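Local coordinates for nitrate transport protein (Xanthomonas axonopodis pv. citri, PDB 3KSX) that binds alkanesulfonates as the periplasmic component of a transport system, here holding MOPS, and probably hands its ligand to a membrane ABC transporter, at residues A[169-174]-A[190-195]; A[248-253]-A[262-267]; A[293-296]-A[302-305]; A[100-105]-A[285-290]; A[124-129]-A[147-152]. All blocks are in the same frame, centred on the assembly; numbering follows the deposited sequence.

Contact 1. Residues A[169-174]-A[190-195]; sequences NARAAF and SALTLD
Leu192 sits over one face of the Arg171 guanidinium and meets the Phe174 ring obliquely, in the corner formed by the two groups. Its CD2 lies 3.9 Å above the guanidinium plane, offset toward the rim, while Leu192 CD1 comes within 3.5 Å of Arg171 NE. The same Leu192 CD2 methyl reaches Phe174 CD1 at 3.9 Å. Arg171 owes its position to CG lying opposite the backbone N (chi1 165°) and to a bend at chi2 (83°), a course that runs the chain past Leu192 in the opposite direction and lays one flat side on the leucine. The polar rim is served by water: Arg171 NH2 donates to water 1 at 3.3 Å, and that water donates to Asp195 OD2 at 2.7 Å. The water links two oppositely charged groups that are too far apart for a direct salt bridge, Arg171 NH2 being 4.7 Å from Asp195 OD2. Toward the sheet, Leu192 and Arg171 both touch Trp182 of strand 181-185, and Phe174 and Leu192 rest on Ala198. Helix 167-175, the connection of the beta-alpha-beta crossover between parallel strands 161-164 and 181-185, packs beside helix 188-194 in an alpha/beta lobe of a periplasmic binding protein.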
# COMPACT_ATOMS: atom_id res chain seq x y z
N ASN A 169 -15.47 -3.25 -1.52
CA ASN A 169 -16.37 -3.79 -2.54
C ASN A 169 -15.99 -5.16 -3.03
O ASN A 169 -16.88 -5.99 -3.35
CB ASN A 169 -16.53 -2.87 -3.72
CG ASN A 169 -17.20 -1.60 -3.33
OD1 ASN A 169 -17.92 -1.54 -2.31
ND2 ASN A 169 -16.90 -0.55 -4.07
N ALA A 170 -14.69 -5.39 -3.11
CA ALA A 170 -14.17 -6.71 -3.39
C ALA A 170 -14.52 -7.70 -2.27
O ALA A 170 -14.85 -8.83 -2.55
CB ALA A 170 -12.63 -6.68 -3.68
N ARG A 171 -14.50 -7.28 -1.00
CA ARG A 171 -14.80 -8.19 0.10
C ARG A 171 -16.23 -8.57 -0.04
O ARG A 171 -16.57 -9.69 0.22
CB ARG A 171 -14.68 -7.46 1.43
CG ARG A 171 -15.32 -8.22 2.59
CD ARG A 171 -14.31 -9.21 3.07
NE ARG A 171 -14.89 -10.24 3.99
CZ ARG A 171 -15.52 -11.36 3.59
NH1 ARG A 171 -15.73 -11.59 2.31
NH2 ARG A 171 -15.94 -12.25 4.49
N ALA A 172 -17.06 -7.65 -0.50
CA ALA A 172 -18.51 -7.97 -0.58
C ALA A 172 -18.79 -8.89 -1.74
O ALA A 172 -19.62 -9.83 -1.59
CB ALA A 172 -19.36 -6.75 -0.62
N ALA A 173 -18.11 -8.66 -2.89
CA ALA A 173 -18.21 -9.57 -4.06
C ALA A 173 -17.72 -10.98 -3.72
O ALA A 173 -18.28 -12.00 -4.17
CB ALA A 173 -17.43 -9.01 -5.23
N PHE A 174 -16.66 -11.03 -2.94
CA PHE A 174 -16.06 -12.33 -2.47
C PHE A 174 -17.11 -13.04 -1.59
O PHE A 174 -17.37 -14.21 -1.84
CB PHE A 174 -14.78 -12.06 -1.64
CG PHE A 174 -13.92 -13.28 -1.36
CD1 PHE A 174 -14.12 -14.03 -0.20
CD2 PHE A 174 -12.89 -13.65 -2.23
CE1 PHE A 174 -13.32 -15.11 0.05
CE2 PHE A 174 -12.13 -14.76 -1.99
CZ PHE A 174 -12.36 -15.48 -0.82
N SER A 190 -5.44 -11.76 6.67
CA SER A 190 -5.45 -12.48 7.98
C SER A 190 -6.87 -12.77 8.43
O SER A 190 -7.14 -13.87 8.95
CB SER A 190 -4.69 -11.68 9.04
OG SER A 190 -3.29 -11.58 8.72
N ALA A 191 -7.77 -11.79 8.25
CA ALA A 191 -9.20 -11.84 8.70
C ALA A 191 -9.91 -13.02 8.02
O ALA A 191 -10.51 -13.86 8.70
CB ALA A 191 -9.94 -10.47 8.39
N LEU A 192 -9.81 -13.10 6.69
CA LEU A 192 -10.54 -14.10 5.90
C LEU A 192 -9.92 -15.52 6.02
O LEU A 192 -10.61 -16.53 5.96
CB LEU A 192 -10.60 -13.64 4.44
CG LEU A 192 -11.74 -12.70 4.06
CD1 LEU A 192 -11.62 -11.34 4.66
CD2 LEU A 192 -11.83 -12.54 2.53
N THR A 193 -8.61 -15.62 6.18
CA THR A 193 -7.99 -16.93 6.31
C THR A 193 -8.31 -17.43 7.74
O THR A 193 -8.54 -18.65 7.97
CB THR A 193 -6.45 -16.89 5.98
OG1 THR A 193 -5.80 -15.90 6.80
CG2 THR A 193 -6.25 -16.56 4.53
N LEU A 194 -8.40 -16.50 8.72
CA LEU A 194 -8.63 -16.97 10.09
C LEU A 194 -10.08 -17.36 10.33
O LEU A 194 -10.40 -18.29 11.14
CB LEU A 194 -8.18 -15.95 11.13
CG LEU A 194 -6.66 -15.95 11.43
CD1 LEU A 194 -6.40 -14.82 12.37
CD2 LEU A 194 -6.01 -17.25 12.03
N ASP A 195 -10.99 -16.71 9.65
CA ASP A 195 -12.42 -17.04 9.89
C ASP A 195 -12.93 -18.12 8.94
O ASP A 195 -14.15 -18.48 9.01
CB ASP A 195 -13.27 -15.77 9.92
CG ASP A 195 -13.60 -15.20 8.54
OD1 ASP A 195 -13.25 -15.79 7.49
OD2 ASP A 195 -14.24 -14.11 8.51
O HOH W 1 -14.00 -11.87 7.08

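Contact 2. Residues A[248-253]-A[262-267]; sequences GSIKTL and AVVERT
The carbonyl oxygen of Val264, whose side chain faces Ile250 and Leu253, accepts from the Thr267 hydroxyl: Thr267 OG1 lies 2.8 Å from Val264 O, tilted 19° from the carbonyl plane. Across the interface the contact is apolar. Val264 CG1, placed opposite the backbone N (chi1 -179°), presses toward helix 246-257, where it lies 3.8 Å from Leu253 CB and 3.9 Å from Ile250 CA. The Ile250 and Val264 side chains slide past each other in opposite directions, with Ile250 CG2 4.2 Å from Val264 CB, whereas Leu253 meets the valine at about a right angle. Farther out, the tip of Ile250 rests on the aliphatic part of Glu265, with Ile250 CD1 3.7 Å from Glu265 CG. The carboxylate of that glutamate is engaged by Arg246 in a salt bridge, so its methylene can serve as an apolar surface. The axes of segments 248-253 and 262-267 come within 9.0 Å, at 125°, well away from antiparallel. On one flank Ser249 and Leu253 pack against helix 40-48; beyond the other helix, Val263, Arg266 and Thr267 touch helix 188-194, which places this pair between elements attached to the two sheets.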
# COMPACT_ATOMS: atom_id res chain seq x y z
N GLY A 248 0.50 -3.49 23.46
CA GLY A 248 -0.20 -2.23 23.46
C GLY A 248 -0.73 -1.99 22.06
O GLY A 248 -1.90 -1.68 21.90
N SER A 249 0.13 -2.18 21.06
CA SER A 249 -0.23 -2.02 19.65
C SER A 249 -1.40 -2.90 19.24
O SER A 249 -2.31 -2.43 18.59
CB SER A 249 0.95 -2.32 18.75
OG SER A 249 1.91 -1.26 18.75
N ILE A 250 -1.37 -4.18 19.61
CA ILE A 250 -2.45 -5.07 19.22
C ILE A 250 -3.78 -4.58 19.78
O ILE A 250 -4.78 -4.54 19.06
CB ILE A 250 -2.22 -6.52 19.73
CG1 ILE A 250 -0.96 -7.14 19.11
CG2 ILE A 250 -3.45 -7.38 19.52
CD1 ILE A 250 -0.36 -8.33 19.98
N LYS A 251 -3.81 -4.22 21.06
CA LYS A 251 -5.12 -3.88 21.65
C LYS A 251 -5.64 -2.60 21.04
O LYS A 251 -6.84 -2.51 20.81
CB LYS A 251 -5.14 -3.86 23.19
CG LYS A 251 -4.39 -2.68 23.82
CD LYS A 251 -5.30 -1.48 24.21
CE LYS A 251 -4.46 -0.15 24.38
NZ LYS A 251 -3.00 -0.25 24.85
N THR A 252 -4.75 -1.64 20.74
CA THR A 252 -5.15 -0.35 20.13
C THR A 252 -5.67 -0.50 18.74
O THR A 252 -6.73 0.03 18.43
CB THR A 252 -4.01 0.71 20.13
OG1 THR A 252 -3.60 0.96 21.48
CG2 THR A 252 -4.46 2.02 19.44
N LEU A 253 -4.90 -1.20 17.89
CA LEU A 253 -5.32 -1.57 16.55
C LEU A 253 -6.62 -2.38 16.53
O LEU A 253 -7.46 -2.14 15.66
CB LEU A 253 -4.19 -2.32 15.81
CG LEU A 253 -2.91 -1.47 15.65
CD1 LEU A 253 -1.68 -2.32 15.26
CD2 LEU A 253 -3.18 -0.30 14.67
N ALA A 262 -6.68 -11.56 17.80
CA ALA A 262 -6.00 -12.66 17.08
C ALA A 262 -5.66 -12.36 15.61
O ALA A 262 -4.65 -12.81 15.13
CB ALA A 262 -6.82 -13.93 17.17
N VAL A 263 -6.53 -11.61 14.94
CA VAL A 263 -6.37 -11.19 13.56
C VAL A 263 -5.28 -10.16 13.51
O VAL A 263 -4.37 -10.29 12.72
CB VAL A 263 -7.69 -10.60 13.02
CG1 VAL A 263 -7.53 -10.05 11.64
CG2 VAL A 263 -8.78 -11.67 13.01
N VAL A 264 -5.36 -9.14 14.36
CA VAL A 264 -4.30 -8.13 14.44
C VAL A 264 -2.92 -8.74 14.70
O VAL A 264 -1.88 -8.38 14.09
CB VAL A 264 -4.64 -7.08 15.54
CG1 VAL A 264 -3.54 -6.04 15.58
CG2 VAL A 264 -5.91 -6.43 15.24
N GLU A 265 -2.89 -9.66 15.66
CA GLU A 265 -1.71 -10.41 15.91
C GLU A 265 -1.07 -11.08 14.68
O GLU A 265 0.14 -11.03 14.48
CB GLU A 265 -2.14 -11.51 16.87
CG GLU A 265 -1.69 -11.31 18.26
CD GLU A 265 -0.56 -12.26 18.58
OE1 GLU A 265 0.22 -12.54 17.63
OE2 GLU A 265 -0.49 -12.75 19.74
N ARG A 266 -1.90 -11.78 13.90
CA ARG A 266 -1.50 -12.44 12.65
C ARG A 266 -0.92 -11.41 11.70
O ARG A 266 0.13 -11.65 11.11
CB ARG A 266 -2.71 -13.19 12.01
CG ARG A 266 -2.32 -14.41 11.15
CD ARG A 266 -2.05 -15.72 11.97
NE ARG A 266 -1.41 -15.48 13.28
CZ ARG A 266 -0.11 -15.63 13.57
NH1 ARG A 266 0.77 -16.05 12.66
NH2 ARG A 266 0.30 -15.35 14.81
N THR A 267 -1.55 -10.23 11.60
CA THR A 267 -1.03 -9.22 10.66
C THR A 267 0.41 -8.75 11.05
O THR A 267 1.24 -8.47 10.16
CB THR A 267 -1.96 -8.02 10.42
OG1 THR A 267 -1.90 -7.12 11.54
CG2 THR A 267 -3.45 -8.40 10.11

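Contact 3. Residues A[293-296]-A[302-305]; sequences LFYA and KRVL
Just past helix 281-296 the chain turns back on itself, and the returning extended loop lays Lys302 and Arg303 against Tyr295 in the helix's last turn. The tyrosine ring is the platform. Arg303 N stands 3.4 Å above one face, offset toward the rim, and Tyr295 CD1 is 3.4 Å from Lys302 O, which approaches the ring obliquely. The peptide linking these two residues therefore lies nearly parallel to the ring over its CD1 and CE1 side, while Arg303 CB settles nearer the middle. That carbon is 4.1 Å from the Tyr295 ring centroid and only 19° off the ring normal, a CH-pi contact over the face. Because Tyr295 carries CG opposite its backbone N (chi1 -177°), the ring is swung out toward the loop. Arg303 crosses it at about a right angle, then bends at chi2 and chi3, which leads the guanidinium away from the tyrosine and into a salt bridge with Asp292. Val304 O accepts from the Gln288 side chain, about two turns back along the same helix. All three touching residues are exposed. The ring thus meets a methylene and the flat of a peptide group; the arginine's charge is probably largely offset by Asp292, which makes the ring contact mainly one of dispersion and CH-pi, with the ionic tie made off the ring.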
# COMPACT_ATOMS: atom_id res chain seq x y z
N LEU A 293 8.09 -2.60 -16.90
CA LEU A 293 7.26 -3.81 -16.98
C LEU A 293 5.80 -3.50 -17.28
O LEU A 293 5.22 -4.14 -18.13
CB LEU A 293 7.37 -4.65 -15.69
CG LEU A 293 6.54 -5.94 -15.51
CD1 LEU A 293 6.86 -6.90 -16.62
CD2 LEU A 293 6.88 -6.55 -14.15
N PHE A 294 5.21 -2.52 -16.58
CA PHE A 294 3.80 -2.21 -16.72
C PHE A 294 3.56 -1.64 -18.10
O PHE A 294 2.57 -1.95 -18.77
CB PHE A 294 3.32 -1.24 -15.61
CG PHE A 294 2.76 -1.99 -14.43
CD1 PHE A 294 3.61 -2.75 -13.64
CD2 PHE A 294 1.38 -1.93 -14.13
CE1 PHE A 294 3.13 -3.50 -12.63
CE2 PHE A 294 0.87 -2.69 -13.07
CZ PHE A 294 1.75 -3.49 -12.31
N TYR A 295 4.51 -0.87 -18.55
CA TYR A 295 4.41 -0.32 -19.92
C TYR A 295 4.51 -1.44 -21.01
O TYR A 295 3.70 -1.46 -21.98
CB TYR A 295 5.48 0.74 -20.12
CG TYR A 295 5.37 1.37 -21.50
CD1 TYR A 295 4.23 2.08 -21.87
CD2 TYR A 295 6.39 1.23 -22.43
CE1 TYR A 295 4.10 2.64 -23.14
CE2 TYR A 295 6.29 1.78 -23.71
CZ TYR A 295 5.13 2.49 -24.05
OH TYR A 295 5.03 3.06 -25.30
N ALA A 296 5.51 -2.30 -20.88
CA ALA A 296 5.80 -3.46 -21.75
C ALA A 296 4.56 -4.32 -21.89
O ALA A 296 4.28 -4.81 -22.98
CB ALA A 296 6.92 -4.30 -21.15
N LYS A 302 1.79 5.49 -20.99
CA LYS A 302 3.13 6.12 -21.17
C LYS A 302 4.18 5.22 -20.57
O LYS A 302 3.89 4.52 -19.58
CB LYS A 302 3.21 7.44 -20.37
CG LYS A 302 2.19 8.56 -20.63
CD LYS A 302 1.75 8.65 -22.10
CE LYS A 302 0.22 8.35 -22.24
NZ LYS A 302 -0.21 7.70 -23.53
N ARG A 303 5.42 5.23 -21.08
CA ARG A 303 6.54 4.82 -20.19
C ARG A 303 6.64 5.96 -19.13
O ARG A 303 6.40 7.17 -19.46
CB ARG A 303 7.88 4.53 -20.92
CG ARG A 303 8.89 3.67 -20.04
CD ARG A 303 10.28 4.25 -19.95
NE ARG A 303 11.27 3.53 -20.77
CZ ARG A 303 12.48 3.14 -20.33
NH1 ARG A 303 12.85 3.40 -19.06
NH2 ARG A 303 13.33 2.50 -21.16
N VAL A 304 6.86 5.60 -17.86
CA VAL A 304 6.92 6.57 -16.77
C VAL A 304 8.38 6.67 -16.41
O VAL A 304 9.04 5.65 -16.32
CB VAL A 304 6.13 6.10 -15.52
CG1 VAL A 304 6.56 6.91 -14.27
CG2 VAL A 304 4.61 6.23 -15.80
N LEU A 305 8.86 7.88 -16.18
CA LEU A 305 10.25 8.12 -15.68
C LEU A 305 10.21 8.44 -14.21
O LEU A 305 9.71 9.50 -13.77
CB LEU A 305 10.94 9.22 -16.48
CG LEU A 305 11.09 8.70 -17.91
CD1 LEU A 305 11.27 9.92 -18.85
CD2 LEU A 305 12.24 7.70 -17.98

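Contact 4. Residues A[100-105]-A[285-290]; sequences LLYVGW and KAQQAT
Tyr102 lies on strand 100-106, which pairs with strand 212-217 and on its other side is bonded at Tyr102 to Ala309 and Trp311; its side chain reaches Gln287 of helix 281-296 through a buried hydrogen bond. Gln287 NE2 donates to Tyr102 OH at 3.1 Å with an N-H...O angle of 161°, and the hydroxyl lies close to the amide plane. The amide comes to the edge of the tyrosine ring, near its plane: Gln287 NE2 is also 3.7 Å from Tyr102 CE2, but the ring and amide planes are turned 73° apart. Gln287 extends from the helix with CG opposite its backbone N (chi1 -176°) and then bends at chi2, a course that carries its nitrogen to the hydroxyl. The Tyr102 hydroxyl also bonds to Gln94 OE1, and Gln287 NE2 to the Asp87 carbonyl, a short hydrogen-bonded chain that ties helix 281-296 to Asp87, just before helix 88-95, and to its last turn (Gln94), and probably fixes the rotation of the amide. Phe213 meets the tyrosine ring edge-to-face, and a classic beta bulge at Val103 and Gly104 opposite Phe214 follows. With strand order 2-1-3-5-4 and one antiparallel strand, this sheet has the arrangement of a type II periplasmic binding protein lobe.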
# COMPACT_ATOMS: atom_id res chain seq x y z
N LEU A 100 3.93 14.57 -8.78
CA LEU A 100 4.22 14.20 -7.42
C LEU A 100 5.70 14.02 -7.20
O LEU A 100 6.46 13.87 -8.17
CB LEU A 100 3.46 12.89 -7.14
CG LEU A 100 3.71 11.71 -8.09
CD1 LEU A 100 4.95 10.96 -7.57
CD2 LEU A 100 2.52 10.76 -7.89
N LEU A 101 6.13 13.98 -5.93
CA LEU A 101 7.45 13.57 -5.60
C LEU A 101 7.38 12.30 -4.73
O LEU A 101 6.45 12.16 -3.96
CB LEU A 101 8.12 14.71 -4.78
CG LEU A 101 8.53 15.95 -5.54
CD1 LEU A 101 9.05 16.97 -4.48
CD2 LEU A 101 9.61 15.66 -6.63
N TYR A 102 8.39 11.43 -4.84
CA TYR A 102 8.61 10.32 -3.88
C TYR A 102 9.50 10.92 -2.83
O TYR A 102 10.59 11.33 -3.17
CB TYR A 102 9.39 9.21 -4.59
CG TYR A 102 8.64 8.49 -5.69
CD1 TYR A 102 8.52 9.06 -6.97
CD2 TYR A 102 8.09 7.24 -5.45
CE1 TYR A 102 7.85 8.34 -8.06
CE2 TYR A 102 7.44 6.53 -6.47
CZ TYR A 102 7.29 7.09 -7.75
OH TYR A 102 6.65 6.35 -8.78
N VAL A 103 9.12 10.90 -1.54
CA VAL A 103 9.89 11.60 -0.53
C VAL A 103 10.34 10.58 0.56
O VAL A 103 11.11 10.89 1.49
CB VAL A 103 9.06 12.81 0.08
CG1 VAL A 103 8.65 13.81 -1.06
CG2 VAL A 103 7.75 12.24 0.84
N GLY A 104 9.84 9.37 0.47
CA GLY A 104 10.21 8.37 1.44
C GLY A 104 9.86 6.97 0.98
O GLY A 104 9.00 6.80 0.09
N TRP A 105 10.57 5.99 1.53
CA TRP A 105 10.42 4.58 1.07
C TRP A 105 10.13 3.66 2.23
O TRP A 105 10.77 3.82 3.29
CB TRP A 105 11.66 4.12 0.26
CG TRP A 105 11.76 2.61 0.06
CD1 TRP A 105 10.91 1.83 -0.64
CD2 TRP A 105 12.69 1.71 0.69
NE1 TRP A 105 11.31 0.49 -0.58
CE2 TRP A 105 12.37 0.39 0.26
CE3 TRP A 105 13.76 1.90 1.56
CZ2 TRP A 105 13.10 -0.74 0.68
CZ3 TRP A 105 14.43 0.80 2.03
CH2 TRP A 105 14.11 -0.53 1.57
N LYS A 285 15.80 2.35 -9.01
CA LYS A 285 15.94 1.41 -10.14
C LYS A 285 14.82 0.36 -10.15
O LYS A 285 14.28 0.06 -11.25
CB LYS A 285 17.37 0.75 -10.10
CG LYS A 285 18.48 1.79 -10.48
CD LYS A 285 19.92 1.26 -10.41
CE LYS A 285 20.24 0.23 -11.44
NZ LYS A 285 20.49 0.85 -12.77
N ALA A 286 14.51 -0.22 -8.97
CA ALA A 286 13.44 -1.26 -8.87
C ALA A 286 12.10 -0.68 -9.33
O ALA A 286 11.39 -1.26 -10.16
CB ALA A 286 13.39 -1.85 -7.39
N GLN A 287 11.85 0.56 -8.88
CA GLN A 287 10.66 1.29 -9.19
C GLN A 287 10.64 1.59 -10.68
O GLN A 287 9.64 1.36 -11.33
CB GLN A 287 10.58 2.57 -8.33
CG GLN A 287 9.23 3.40 -8.54
CD GLN A 287 7.99 2.66 -8.06
OE1 GLN A 287 8.07 1.53 -7.54
NE2 GLN A 287 6.84 3.33 -8.13
N GLN A 288 11.74 2.06 -11.28
CA GLN A 288 11.71 2.21 -12.75
C GLN A 288 11.50 0.89 -13.53
O GLN A 288 10.82 0.83 -14.58
CB GLN A 288 13.08 2.79 -13.17
CG GLN A 288 13.14 3.23 -14.67
CD GLN A 288 12.06 4.19 -15.04
OE1 GLN A 288 12.02 5.32 -14.52
NE2 GLN A 288 11.17 3.79 -15.97
N ALA A 289 12.09 -0.21 -13.03
CA ALA A 289 11.91 -1.52 -13.67
C ALA A 289 10.41 -1.93 -13.67
O ALA A 289 9.91 -2.44 -14.69
CB ALA A 289 12.76 -2.54 -12.96
N THR A 290 9.69 -1.61 -12.58
CA THR A 290 8.27 -1.90 -12.50
C THR A 290 7.53 -1.02 -13.52
O THR A 290 6.71 -1.51 -14.22
CB THR A 290 7.76 -1.66 -11.08
OG1 THR A 290 8.49 -2.51 -10.17
CG2 THR A 290 6.27 -1.92 -11.01

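Contact 5. Residues A[124-129]-A[147-152]; sequences RTVADL and LRVLAK
Val126 and Val149 hold similar rotamers, each with CG1 opposite its own backbone N (chi1 175° and 167°), which turns Val149 CG1 into the fork of the two Val126 methyls. Val149 CG1 is 3.4 Å from Val126 CG2, tighter than usual van der Waals contact, and 3.8 Å from Val126 CG1. Beside them Leu150 CD2 completes the fit, 4.1 Å from Val126 CG1 and 4.0 Å from Leu129 CD1, the two leucines crossing at about a right angle. Helix 141-152 is the connection of the beta-alpha-beta unit from strand 133-136 to its parallel neighbour 161-164, and segment 124-129 is the loop, ending in a short 3-10 turn (127-129), that comes before strand 133-136. Thr125 N donates to Asp128 OD2 and Asp128 N weakly to Thr125 OG1, a reciprocal pair at the start of the turn. Asp128 OD2 takes a second donor, Arg124 N, at 2.9 Å and 169°; this one uses the anti lone pair, whereas Thr125 N approaches from above the carboxylate plane. These bonds hold the start of the turn in shape, and Val126 and Leu129 project from it to the helix. Strand 198-203 supports both partners, Ala202 lying against Val126 and Val149, and Leu201 against Leu129.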
# COMPACT_ATOMS: atom_id res chain seq x y z
N ARG A 124 -6.24 -24.49 -6.59
CA ARG A 124 -5.16 -24.84 -5.63
C ARG A 124 -3.77 -24.44 -6.04
O ARG A 124 -2.83 -24.49 -5.24
CB ARG A 124 -5.17 -26.36 -5.31
CG ARG A 124 -6.30 -26.59 -4.34
CD ARG A 124 -6.35 -27.89 -3.57
NE ARG A 124 -7.67 -27.79 -2.99
CZ ARG A 124 -8.81 -28.02 -3.66
NH1 ARG A 124 -8.82 -28.48 -4.94
NH2 ARG A 124 -9.96 -27.81 -3.04
N THR A 125 -3.67 -24.05 -7.30
CA THR A 125 -2.41 -23.56 -7.80
C THR A 125 -2.66 -22.27 -8.61
O THR A 125 -3.80 -21.99 -9.06
CB THR A 125 -1.72 -24.60 -8.71
OG1 THR A 125 -2.47 -24.73 -9.91
CG2 THR A 125 -1.60 -26.00 -8.03
N VAL A 126 -1.58 -21.52 -8.82
CA VAL A 126 -1.66 -20.32 -9.67
C VAL A 126 -2.14 -20.69 -11.07
O VAL A 126 -2.92 -19.96 -11.65
CB VAL A 126 -0.32 -19.54 -9.66
CG1 VAL A 126 -0.40 -18.36 -10.65
CG2 VAL A 126 0.02 -19.02 -8.28
N ALA A 127 -1.73 -21.84 -11.62
CA ALA A 127 -2.14 -22.19 -12.96
C ALA A 127 -3.62 -22.31 -13.08
O ALA A 127 -4.22 -21.98 -14.14
CB ALA A 127 -1.45 -23.49 -13.44
N ASP A 128 -4.26 -22.69 -11.97
CA ASP A 128 -5.72 -22.83 -11.94
C ASP A 128 -6.49 -21.50 -12.11
O ASP A 128 -7.70 -21.49 -12.37
CB ASP A 128 -6.11 -23.43 -10.60
CG ASP A 128 -5.80 -24.90 -10.47
OD1 ASP A 128 -5.66 -25.62 -11.50
OD2 ASP A 128 -5.76 -25.35 -9.30
N LEU A 129 -5.82 -20.37 -11.97
CA LEU A 129 -6.42 -19.02 -12.23
C LEU A 129 -6.66 -18.70 -13.71
O LEU A 129 -7.43 -17.80 -14.01
CB LEU A 129 -5.56 -17.88 -11.63
CG LEU A 129 -5.29 -17.97 -10.11
CD1 LEU A 129 -4.26 -16.97 -9.67
CD2 LEU A 129 -6.49 -17.66 -9.30
N LEU A 147 0.12 -9.65 -11.59
CA LEU A 147 1.05 -9.73 -12.69
C LEU A 147 2.26 -10.62 -12.52
O LEU A 147 2.52 -11.50 -13.39
CB LEU A 147 1.47 -8.29 -13.09
CG LEU A 147 2.48 -8.17 -14.20
CD1 LEU A 147 1.86 -8.69 -15.49
CD2 LEU A 147 2.92 -6.71 -14.37
N ARG A 148 3.00 -10.46 -11.43
CA ARG A 148 4.26 -11.13 -11.26
C ARG A 148 4.02 -12.62 -10.91
O ARG A 148 4.76 -13.49 -11.38
CB ARG A 148 5.06 -10.52 -10.09
CG ARG A 148 5.56 -9.01 -10.22
CD ARG A 148 6.71 -8.75 -11.18
NE ARG A 148 7.71 -9.82 -11.04
CZ ARG A 148 8.60 -9.90 -10.04
NH1 ARG A 148 8.65 -8.96 -9.09
NH2 ARG A 148 9.39 -10.96 -9.98
N VAL A 149 2.97 -12.92 -10.16
CA VAL A 149 2.67 -14.33 -9.79
C VAL A 149 2.21 -15.10 -11.03
O VAL A 149 2.70 -16.19 -11.31
CB VAL A 149 1.66 -14.37 -8.62
CG1 VAL A 149 1.07 -15.74 -8.40
CG2 VAL A 149 2.33 -13.96 -7.35
N LEU A 150 1.27 -14.53 -11.76
CA LEU A 150 0.74 -15.11 -12.98
C LEU A 150 1.89 -15.39 -13.95
O LEU A 150 1.99 -16.48 -14.54
CB LEU A 150 -0.29 -14.19 -13.61
CG LEU A 150 -1.66 -14.08 -12.85
CD1 LEU A 150 -2.51 -13.10 -13.57
CD2 LEU A 150 -2.31 -15.45 -12.80
N ALA A 151 2.81 -14.44 -14.07
CA ALA A 151 3.87 -14.63 -15.08
C ALA A 151 4.78 -15.86 -14.79
O ALA A 151 5.37 -16.44 -15.74
CB ALA A 151 4.67 -13.40 -15.23
N LYS A 152 4.94 -16.21 -13.53
CA LYS A 152 5.69 -17.37 -13.15
C LYS A 152 5.05 -18.68 -13.62
O LYS A 152 5.76 -19.69 -13.76
CB LYS A 152 5.98 -17.39 -11.64
CG LYS A 152 7.05 -16.42 -11.16
CD LYS A 152 7.27 -16.61 -9.66
CE LYS A 152 8.62 -16.11 -9.15
NZ LYS A 152 9.57 -15.66 -10.22

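Overall arrangement
Contacts 1 and 5 belong to the lobe built on the sheet with strands 133-136 and 181-185, their centres 20 Å apart, while contact 4 belongs to the other lobe. Two groups of helices appear to span from one lobe to the other. Contact 2 touches contact 1 through Ser190 against Thr267 and reaches helix 40-48 on its other side. Contacts 3 and 4 share helix 281-296, their centres 13 Å apart and joined by Gln288, and Leu293 and Phe294 of contact 3 pack on Leu147 of contact 5. Contacts 2 and 4 lie 30 Å apart between centres, on opposite sides of the chain's centre. In this fold the ligand, here MOPS, is expected in the cleft between the lobes.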